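Local atomic coordinates of abhydrolase domain-containing protein (Exiguobacterium antarcticum, PDB entry 5H3H), a protein that probably hydrolyses ester bonds, as an esterase of the alpha/beta hydrolase fold with likely perhydrolase activity. Residues Asp70-Ile82 and Met97-His109. Numbering follows the deposited sequence.
With F50 (ethaneperoxoic acid), chain D.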
loop_
_atom_site.group_PDB
_atom_site.type_symbol
_atom_site.label_atom_id
_atom_site.label_comp_id
_atom_site.label_asym_id
_atom_site.label_seq_id
_atom_site.Cartn_x
_atom_site.Cartn_y
_atom_site.Cartn_z
ATOM N N ASP B 70 0.702 13.255 13.298
ATOM C CA ASP B 70 0.642 13.351 11.828
ATOM C C ASP B 70 -0.070 12.122 11.314
ATOM O O ASP B 70 -0.137 11.080 12.018
ATOM C CB ASP B 70 2.055 13.475 11.251
ATOM C CG ASP B 70 2.948 12.278 11.637
ATOM O OD1 ASP B 70 3.454 12.274 12.783
ATOM O OD2 ASP B 70 3.078 11.324 10.827
ATOM N N TYR B 71 -0.733 12.244 10.187
ATOM C CA TYR B 71 -1.632 11.137 9.730
ATOM C C TYR B 71 -0.812 9.915 9.378
ATOM O O TYR B 71 -1.287 8.794 9.564
ATOM C CB TYR B 71 -2.476 11.538 8.549
ATOM C CG TYR B 71 -3.625 12.515 8.843
ATOM C CD1 TYR B 71 -3.847 13.043 10.119
ATOM C CD2 TYR B 71 -4.447 12.960 7.830
ATOM C CE1 TYR B 71 -4.879 13.974 10.352
ATOM C CE2 TYR B 71 -5.482 13.882 8.066
ATOM C CZ TYR B 71 -5.673 14.387 9.331
ATOM O OH TYR B 71 -6.700 15.265 9.586
ATOM N N THR B 72 0.420 10.115 8.887
ATOM C CA THR B 72 1.297 8.954 8.623
ATOM C C THR B 72 1.462 8.116 9.884
ATOM O O THR B 72 1.164 6.946 9.856
ATOM C CB THR B 72 2.677 9.341 8.062
ATOM O OG1 THR B 72 2.506 9.968 6.780
ATOM C CG2 THR B 72 3.593 8.086 7.917
ATOM N N THR B 73 1.955 8.702 10.980
ATOM C CA THR B 73 2.125 7.941 12.228
ATOM C C THR B 73 0.790 7.405 12.743
ATOM O O THR B 73 0.712 6.340 13.256
ATOM C CB THR B 73 2.762 8.802 13.377
ATOM O OG1 THR B 73 4.011 9.397 12.960
ATOM C CG2 THR B 73 3.040 7.944 14.609
ATOM N N MET B 74 -0.263 8.199 12.689
ATOM C CA MET B 74 -1.612 7.753 13.152
ATOM C C MET B 74 -2.142 6.543 12.362
ATOM O O MET B 74 -2.748 5.638 12.942
ATOM C CB MET B 74 -2.622 8.914 12.964
ATOM C CG MET B 74 -2.438 10.153 13.871
ATOM S SD MET B 74 -2.907 9.884 15.605
ATOM C CE MET B 74 -1.342 9.176 16.036
ATOM N N ALA B 75 -1.970 6.620 11.038
ATOM C CA ALA B 75 -2.308 5.543 10.131
ATOM C C ALA B 75 -1.469 4.300 10.451
ATOM O O ALA B 75 -1.999 3.174 10.419
ATOM C CB ALA B 75 -2.106 5.962 8.694
ATOM N N SER B 76 -0.200 4.514 10.813
ATOM C CA SER B 76 0.666 3.395 11.297
ATOM C C SER B 76 0.077 2.747 12.536
ATOM O O SER B 76 0.100 1.512 12.654
ATOM C CB SER B 76 2.099 3.841 11.557
ATOM O OG SER B 76 2.845 2.731 12.002
ATOM N N ASP B 77 -0.494 3.568 13.443
ATOM C CA ASP B 77 -1.132 3.010 14.658
ATOM C C ASP B 77 -2.311 2.190 14.277
ATOM O O ASP B 77 -2.537 1.140 14.830
ATOM C CB ASP B 77 -1.572 4.045 15.713
ATOM C CG ASP B 77 -0.395 4.868 16.317
ATOM O OD1 ASP B 77 0.777 4.454 16.235
ATOM O OD2 ASP B 77 -0.639 5.972 16.875
ATOM N N ILE B 78 -3.088 2.650 13.302
ATOM C CA ILE B 78 -4.225 1.828 12.864
ATOM C C ILE B 78 -3.731 0.480 12.269
ATOM O O ILE B 78 -4.345 -0.530 12.536
ATOM C CB ILE B 78 -5.128 2.542 11.873
ATOM C CG1 ILE B 78 -5.663 3.851 12.535
ATOM C CG2 ILE B 78 -6.254 1.630 11.397
ATOM C CD1 ILE B 78 -6.142 3.728 13.963
ATOM N N ASN B 79 -2.643 0.519 11.524
ATOM C CA ASN B 79 -2.047 -0.707 10.965
ATOM C C ASN B 79 -1.712 -1.654 12.064
ATOM O O ASN B 79 -2.083 -2.812 12.000
ATOM C CB ASN B 79 -0.818 -0.422 10.114
ATOM C CG ASN B 79 -0.200 -1.701 9.521
ATOM O OD1 ASN B 79 -0.822 -2.413 8.701
ATOM N ND2 ASN B 79 1.008 -2.015 9.963
ATOM N N GLU B 80 -1.105 -1.148 13.134
ATOM C CA GLU B 80 -0.868 -1.974 14.293
ATOM C C GLU B 80 -2.126 -2.567 14.924
ATOM O O GLU B 80 -2.150 -3.731 15.256
ATOM C CB GLU B 80 0.019 -1.253 15.332
ATOM C CG GLU B 80 1.365 -0.874 14.754
ATOM C CD GLU B 80 2.126 -2.094 14.245
ATOM O OE1 GLU B 80 2.087 -3.145 14.969
ATOM O OE2 GLU B 80 2.747 -1.967 13.156
ATOM N N VAL B 81 -3.190 -1.797 15.056
ATOM C CA VAL B 81 -4.401 -2.313 15.637
ATOM C C VAL B 81 -4.883 -3.537 14.855
ATOM O O VAL B 81 -5.140 -4.593 15.430
ATOM C CB VAL B 81 -5.557 -1.240 15.664
ATOM C CG1 VAL B 81 -6.879 -1.902 15.958
ATOM C CG2 VAL B 81 -5.278 -0.125 16.699
ATOM N N ILE B 82 -5.003 -3.365 13.553
ATOM C CA ILE B 82 -5.543 -4.391 12.649
ATOM C C ILE B 82 -4.591 -5.620 12.608
ATOM O O ILE B 82 -5.067 -6.743 12.764
ATOM C CB ILE B 82 -5.806 -3.758 11.262
ATOM C CG1 ILE B 82 -7.138 -2.976 11.334
ATOM C CG2 ILE B 82 -5.867 -4.768 10.123
ATOM C CD1 ILE B 82 -7.384 -2.045 10.170
ATOM N N MET B 97 -11.614 13.838 11.482
ATOM C CA MET B 97 -10.177 13.535 11.389
ATOM C C MET B 97 -9.924 12.035 11.120
ATOM O O MET B 97 -8.964 11.681 10.432
ATOM C CB MET B 97 -9.462 13.950 12.669
ATOM C CG MET B 97 -7.931 13.918 12.563
ATOM S SD MET B 97 -7.131 14.512 14.054
ATOM C CE MET B 97 -7.718 13.328 15.281
ATOM N N GLY B 98 -10.826 11.215 11.639
ATOM C CA GLY B 98 -10.880 9.759 11.433
ATOM C C GLY B 98 -10.984 9.343 9.991
ATOM O O GLY B 98 -10.301 8.390 9.549
ATOM N N GLY B 99 -11.746 10.113 9.237
ATOM C CA GLY B 99 -11.804 9.999 7.803
ATOM C C GLY B 99 -10.458 10.158 7.135
ATOM O O GLY B 99 -10.046 9.297 6.352
ATOM N N GLY B 100 -9.767 11.239 7.462
ATOM C CA GLY B 100 -8.447 11.480 6.945
ATOM C C GLY B 100 -7.471 10.377 7.283
ATOM O O GLY B 100 -6.638 9.952 6.441
ATOM N N ILE B 101 -7.521 9.929 8.539
ATOM C CA ILE B 101 -6.614 8.853 8.994
ATOM C C ILE B 101 -6.945 7.535 8.295
ATOM O O ILE B 101 -6.039 6.768 7.934
ATOM C CB ILE B 101 -6.620 8.728 10.521
ATOM C CG1 ILE B 101 -6.090 10.029 11.180
ATOM C CG2 ILE B 101 -5.825 7.493 10.988
ATOM C CD1 ILE B 101 -6.419 10.136 12.653
ATOM N N ALA B 102 -8.226 7.227 8.156
ATOM C CA ALA B 102 -8.635 6.041 7.419
ATOM C C ALA B 102 -8.079 5.987 5.987
ATOM O O ALA B 102 -7.578 4.960 5.581
ATOM C CB ALA B 102 -10.141 5.950 7.397
ATOM N N LEU B 103 -8.169 7.075 5.239
ATOM C CA LEU B 103 -7.584 7.195 3.888
ATOM C C LEU B 103 -6.060 6.974 3.871
ATOM O O LEU B 103 -5.534 6.194 3.022
ATOM C CB LEU B 103 -7.947 8.547 3.240
ATOM C CG LEU B 103 -9.434 8.641 2.886
ATOM C CD1 LEU B 103 -9.929 10.081 2.757
ATOM C CD2 LEU B 103 -9.758 7.910 1.593
ATOM N N LYS B 104 -5.362 7.649 4.797
ATOM C CA LYS B 104 -3.920 7.581 4.875
ATOM C C LYS B 104 -3.478 6.138 5.173
ATOM O O LYS B 104 -2.452 5.686 4.648
ATOM C CB LYS B 104 -3.406 8.482 6.005
ATOM C CG LYS B 104 -1.904 8.742 6.028
ATOM C CD LYS B 104 -1.394 9.257 4.701
ATOM C CE LYS B 104 -0.275 10.282 4.866
ATOM N NZ LYS B 104 -0.239 11.115 3.619
ATOM N N TYR B 105 -4.239 5.476 6.045
ATOM C CA TYR B 105 -4.011 4.099 6.377
ATOM C C TYR B 105 -4.132 3.236 5.147
ATOM O O TYR B 105 -3.288 2.305 4.921
ATOM C CB TYR B 105 -5.020 3.609 7.382
ATOM C CG TYR B 105 -5.075 2.091 7.378
ATOM C CD1 TYR B 105 -4.041 1.312 7.930
ATOM C CD2 TYR B 105 -6.128 1.421 6.739
ATOM C CE1 TYR B 105 -4.088 -0.088 7.907
ATOM C CE2 TYR B 105 -6.176 0.058 6.696
ATOM C CZ TYR B 105 -5.130 -0.716 7.244
ATOM O OH TYR B 105 -5.172 -2.097 7.172
ATOM N N LEU B 106 -5.189 3.487 4.369
ATOM C CA LEU B 106 -5.332 2.715 3.080
ATOM C C LEU B 106 -4.184 2.972 2.095
ATOM O O LEU B 106 -3.706 2.020 1.457
ATOM C CB LEU B 106 -6.660 2.975 2.414
ATOM C CG LEU B 106 -7.911 2.118 2.627
ATOM C CD1 LEU B 106 -7.863 0.935 3.579
ATOM C CD2 LEU B 106 -9.137 2.992 2.858
ATOM N N LEU B 107 -3.772 4.229 1.955
ATOM C CA LEU B 107 -2.671 4.562 1.076
ATOM C C LEU B 107 -1.345 3.979 1.579
ATOM O O LEU B 107 -0.576 3.520 0.814
ATOM C CB LEU B 107 -2.491 6.075 0.901
ATOM C CG LEU B 107 -3.235 6.918 -0.159
ATOM C CD1 LEU B 107 -4.150 6.152 -1.095
ATOM C CD2 LEU B 107 -3.931 8.086 0.529
ATOM N N ASN B 108 -1.073 4.082 2.860
ATOM C CA ASN B 108 0.242 3.654 3.386
ATOM C C ASN B 108 0.403 2.174 3.650
ATOM O O ASN B 108 1.527 1.665 3.605
ATOM C CB ASN B 108 0.644 4.474 4.608
ATOM C CG ASN B 108 0.949 5.900 4.255
ATOM O OD1 ASN B 108 0.907 6.288 3.096
ATOM N ND2 ASN B 108 1.309 6.690 5.249
ATOM N N HIS B 109 -0.703 1.493 3.918
ATOM C CA HIS B 109 -0.667 0.091 4.189
ATOM C C HIS B 109 -1.491 -0.816 3.277
ATOM O O HIS B 109 -1.508 -1.999 3.515
ATOM C CB HIS B 109 -1.050 -0.098 5.626
ATOM C CG HIS B 109 -0.219 0.721 6.535
ATOM N ND1 HIS B 109 0.931 0.242 7.122
ATOM C CD2 HIS B 109 -0.311 2.029 6.884
ATOM C CE1 HIS B 109 1.489 1.206 7.834
ATOM N NE2 HIS B 109 0.749 2.298 7.714
HETATM C C F50 D . -12.775 16.855 13.432
HETATM O OX1 F50 D . -14.601 16.034 15.028
HETATM O O F50 D . -12.082 15.863 13.520
HETATM O OXT F50 D . -14.181 16.734 13.852
HETATM C CH3 F50 D . -12.205 18.142 12.904
HETATM O O HOH W 1 1.584 5.098 7.843
HETATM O O HOH W 2 -3.019 -3.553 7.908
#
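Helices 71-82 and 97-109 pack crosswise, at -74°, in a buried contact flanking the central sheet of the alpha/beta hydrolase fold, with Y71, I101 and Y105 as interlocking knobs. The axes come within 8.3 Å; A75 CA and Y105 CA lie 4.4 Å apart, and A75 CB rests 3.4 Å from Y105 N. Y71 lies among M97, G100, I101 and K104; its CE2 comes 4.0 Å from G100 CA, possible because glycine has no side chain. I101 CG1 sits over one face of the Y71 ring, toward its rim, while I101 CG2 meets I78. Y105, its CG anti to the backbone N (chi1 161°), is carried by that torsion against helix 71-82, where CE1 nears N79 CA; I78 CG2 lies over one face and I82 CD1 meets the hydroxyl end. No direct hydrogen bond spans the helices; two waters do. One receives a bond from N108 ND2, gives one to T72 O and bonds H109 NE2 (2.9 Å); the other links N79 OD1 to Y105 OH. The N79 amide stacks on the H109 imidazole, planes 17° apart, with N79 CB 3.6 Å from the ring centroid. With H109 cut back to an alanine, the N79 amide would probably lose its stacking partner and the first water one of its bonds. M97 N, following S96 at a probable nucleophile elbow, donates to ethaneperoxoic acid O (2.9 Å), consistent with an oxyanion hole; W30 N and H248 NE2 also hydrogen-bond the ligand. Y71 and M97 touch helix 186-198, L103 and Y105 strand 114-120, and D77 and V81 strand 12-18.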